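Local atomic coordinates of AP endonuclease, family 2 (Brucella melitensis biovar Abortus, PDB entry 3NGF), a protein that probably interconverts hydroxypyruvate and its aldehyde isomer as a manganese-binding TIM-barrel enzyme of the hyi family. Residues L199-N204 against E236-R241. Numbering follows the deposited sequence.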
loop_
_atom_site.group_PDB
_atom_site.type_symbol
_atom_site.label_atom_id
_atom_site.label_comp_id
_atom_site.label_asym_id
_atom_site.label_seq_id
_atom_site.Cartn_x
_atom_site.Cartn_y
_atom_site.Cartn_z
ATOM N N LEU A 199 -10.882 15.796 0.981
ATOM C CA LEU A 199 -10.758 14.493 1.612
ATOM C C LEU A 199 -9.405 14.362 2.342
ATOM O O LEU A 199 -9.355 13.936 3.505
ATOM C CB LEU A 199 -10.845 13.397 0.572
ATOM C CG LEU A 199 -10.846 11.952 1.029
ATOM C CD1 LEU A 199 -12.021 11.672 1.956
ATOM C CD2 LEU A 199 -10.861 10.975 -0.206
ATOM N N ILE A 200 -8.327 14.720 1.639
ATOM C CA ILE A 200 -6.965 14.708 2.204
ATOM C C ILE A 200 -6.906 15.551 3.450
ATOM O O ILE A 200 -6.342 15.120 4.475
ATOM C CB ILE A 200 -5.886 15.183 1.181
ATOM C CG1 ILE A 200 -5.756 14.147 0.052
ATOM C CG2 ILE A 200 -4.543 15.416 1.887
ATOM C CD1 ILE A 200 -4.889 14.588 -1.154
ATOM N N GLU A 201 -7.532 16.722 3.377
ATOM C CA GLU A 201 -7.607 17.637 4.503
ATOM C C GLU A 201 -8.380 17.061 5.698
ATOM O O GLU A 201 -7.925 17.207 6.864
ATOM C CB GLU A 201 -8.165 18.987 4.036
ATOM C CG GLU A 201 -7.129 19.755 3.183
ATOM C CD GLU A 201 -7.679 20.966 2.478
ATOM O OE1 GLU A 201 -8.902 21.134 2.442
ATOM O OE2 GLU A 201 -6.870 21.770 1.960
ATOM N N LYS A 202 -9.495 16.377 5.425
ATOM C CA LYS A 202 -10.274 15.705 6.478
ATOM C C LYS A 202 -9.480 14.542 7.080
ATOM O O LYS A 202 -9.575 14.273 8.281
ATOM C CB LYS A 202 -11.595 15.139 5.934
ATOM C CG LYS A 202 -12.606 16.132 5.445
ATOM C CD LYS A 202 -13.564 15.470 4.397
ATOM C CE LYS A 202 -14.824 16.272 4.168
ATOM N NZ LYS A 202 -15.787 15.600 3.222
ATOM N N MET A 203 -8.691 13.860 6.248
ATOM C CA MET A 203 -7.968 12.655 6.667
ATOM C C MET A 203 -6.600 12.972 7.260
ATOM O O MET A 203 -5.841 12.061 7.579
ATOM C CB MET A 203 -7.794 11.697 5.488
ATOM C CG MET A 203 -9.097 11.023 4.999
ATOM S SD MET A 203 -8.873 10.012 3.527
ATOM C CE MET A 203 -7.950 8.614 4.248
ATOM N N ASN A 204 -6.271 14.257 7.386
ATOM C CA ASN A 204 -4.910 14.627 7.741
ATOM C C ASN A 204 -4.561 14.009 9.085
ATOM O O ASN A 204 -5.353 14.068 10.025
ATOM C CB ASN A 204 -4.744 16.121 7.789
ATOM C CG ASN A 204 -3.297 16.538 8.027
ATOM O OD1 ASN A 204 -2.346 15.849 7.600
ATOM N ND2 ASN A 204 -3.125 17.668 8.703
ATOM N N GLU A 236 1.891 18.232 0.671
ATOM C CA GLU A 236 2.922 19.058 1.339
ATOM C C GLU A 236 2.313 20.063 2.300
ATOM O O GLU A 236 2.827 20.247 3.421
ATOM C CB GLU A 236 3.788 19.782 0.310
ATOM C CG GLU A 236 4.746 18.869 -0.438
ATOM C CD GLU A 236 5.819 18.253 0.459
ATOM O OE1 GLU A 236 6.449 18.990 1.255
ATOM O OE2 GLU A 236 6.023 17.019 0.358
ATOM N N SER A 237 1.214 20.679 1.865
ATOM C CA SER A 237 0.465 21.679 2.644
ATOM C C SER A 237 -0.073 21.125 3.957
ATOM O O SER A 237 -0.024 21.824 4.976
ATOM C CB SER A 237 -0.687 22.321 1.813
ATOM O OG SER A 237 -1.880 21.513 1.822
ATOM N N VAL A 238 -0.536 19.866 3.954
ATOM C CA VAL A 238 -1.040 19.256 5.177
ATOM C C VAL A 238 0.068 18.677 6.064
ATOM O O VAL A 238 -0.212 18.204 7.154
ATOM C CB VAL A 238 -2.107 18.168 4.900
ATOM C CG1 VAL A 238 -3.288 18.780 4.107
ATOM C CG2 VAL A 238 -1.506 16.969 4.163
ATOM N N GLY A 239 1.316 18.725 5.609
ATOM C CA GLY A 239 2.439 18.241 6.403
ATOM C C GLY A 239 2.685 16.752 6.272
ATOM O O GLY A 239 3.274 16.149 7.160
ATOM N N TYR A 240 2.282 16.152 5.151
ATOM C CA TYR A 240 2.563 14.739 4.921
ATOM C C TYR A 240 4.036 14.555 4.607
ATOM O O TYR A 240 4.552 15.214 3.715
ATOM C CB TYR A 240 1.721 14.184 3.771
ATOM C CG TYR A 240 1.971 12.724 3.517
ATOM C CD1 TYR A 240 1.579 11.758 4.445
ATOM C CD2 TYR A 240 2.605 12.301 2.368
ATOM C CE1 TYR A 240 1.822 10.418 4.223
ATOM C CE2 TYR A 240 2.874 10.951 2.146
ATOM C CZ TYR A 240 2.466 10.023 3.065
ATOM O OH TYR A 240 2.704 8.705 2.812
ATOM N N ARG A 241 4.708 13.674 5.338
ATOM C CA ARG A 241 6.119 13.393 5.104
ATOM C C ARG A 241 6.413 11.904 5.032
ATOM O O ARG A 241 7.529 11.463 5.331
ATOM C CB ARG A 241 6.959 14.069 6.208
ATOM C CG ARG A 241 6.703 15.570 6.326
ATOM C CD ARG A 241 7.359 16.396 5.242
ATOM N NE ARG A 241 7.146 17.824 5.485
ATOM C CZ ARG A 241 6.082 18.528 5.083
ATOM N NH1 ARG A 241 5.091 17.965 4.371
ATOM N NH2 ARG A 241 6.013 19.823 5.385
#
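Val238 meets Ile200, Glu201 and Asn204 where the C-terminal end of helix 196-202 and the loop after it come up against the turn that follows helix 228-237, on the outside of the TIM barrel. The apolar part of the contact uses both methyls of the valine. Val238 CG2 lies 4.1 Å from Ile200 CG2, the branch that stands anti to the isoleucine backbone N, and the two side chains cross at about a right angle. Val238 CG1 lies 4.1 Å from Glu201 CG, on the aliphatic stem; beyond that carbon the glutamate chain runs extended, and its carboxylate forms a salt bridge with Arg198.

The Asn204 side chain slides past that of Val238 in the opposite direction, with Asn204 CG 3.7 Å from Val238 CB and 3.6 Å from Val238 O.

Within 236-241, Gly239, with positive phi, forms a Schellman motif after helix 228-237, Gly239 N bonded to Glu236 O (3.1 Å). Arg241 NH1 donates to Tyr240 O at 2.9 Å, approaching from above the carbonyl plane.

Ile200 also packs on Leu184 and Phe207 of neighbouring strands, and Phe207 meets the Tyr240 ring. The apolar share of the contact thus rests on methyl and methylene groups around Val238, grading from buried isoleucine to exposed asparagine.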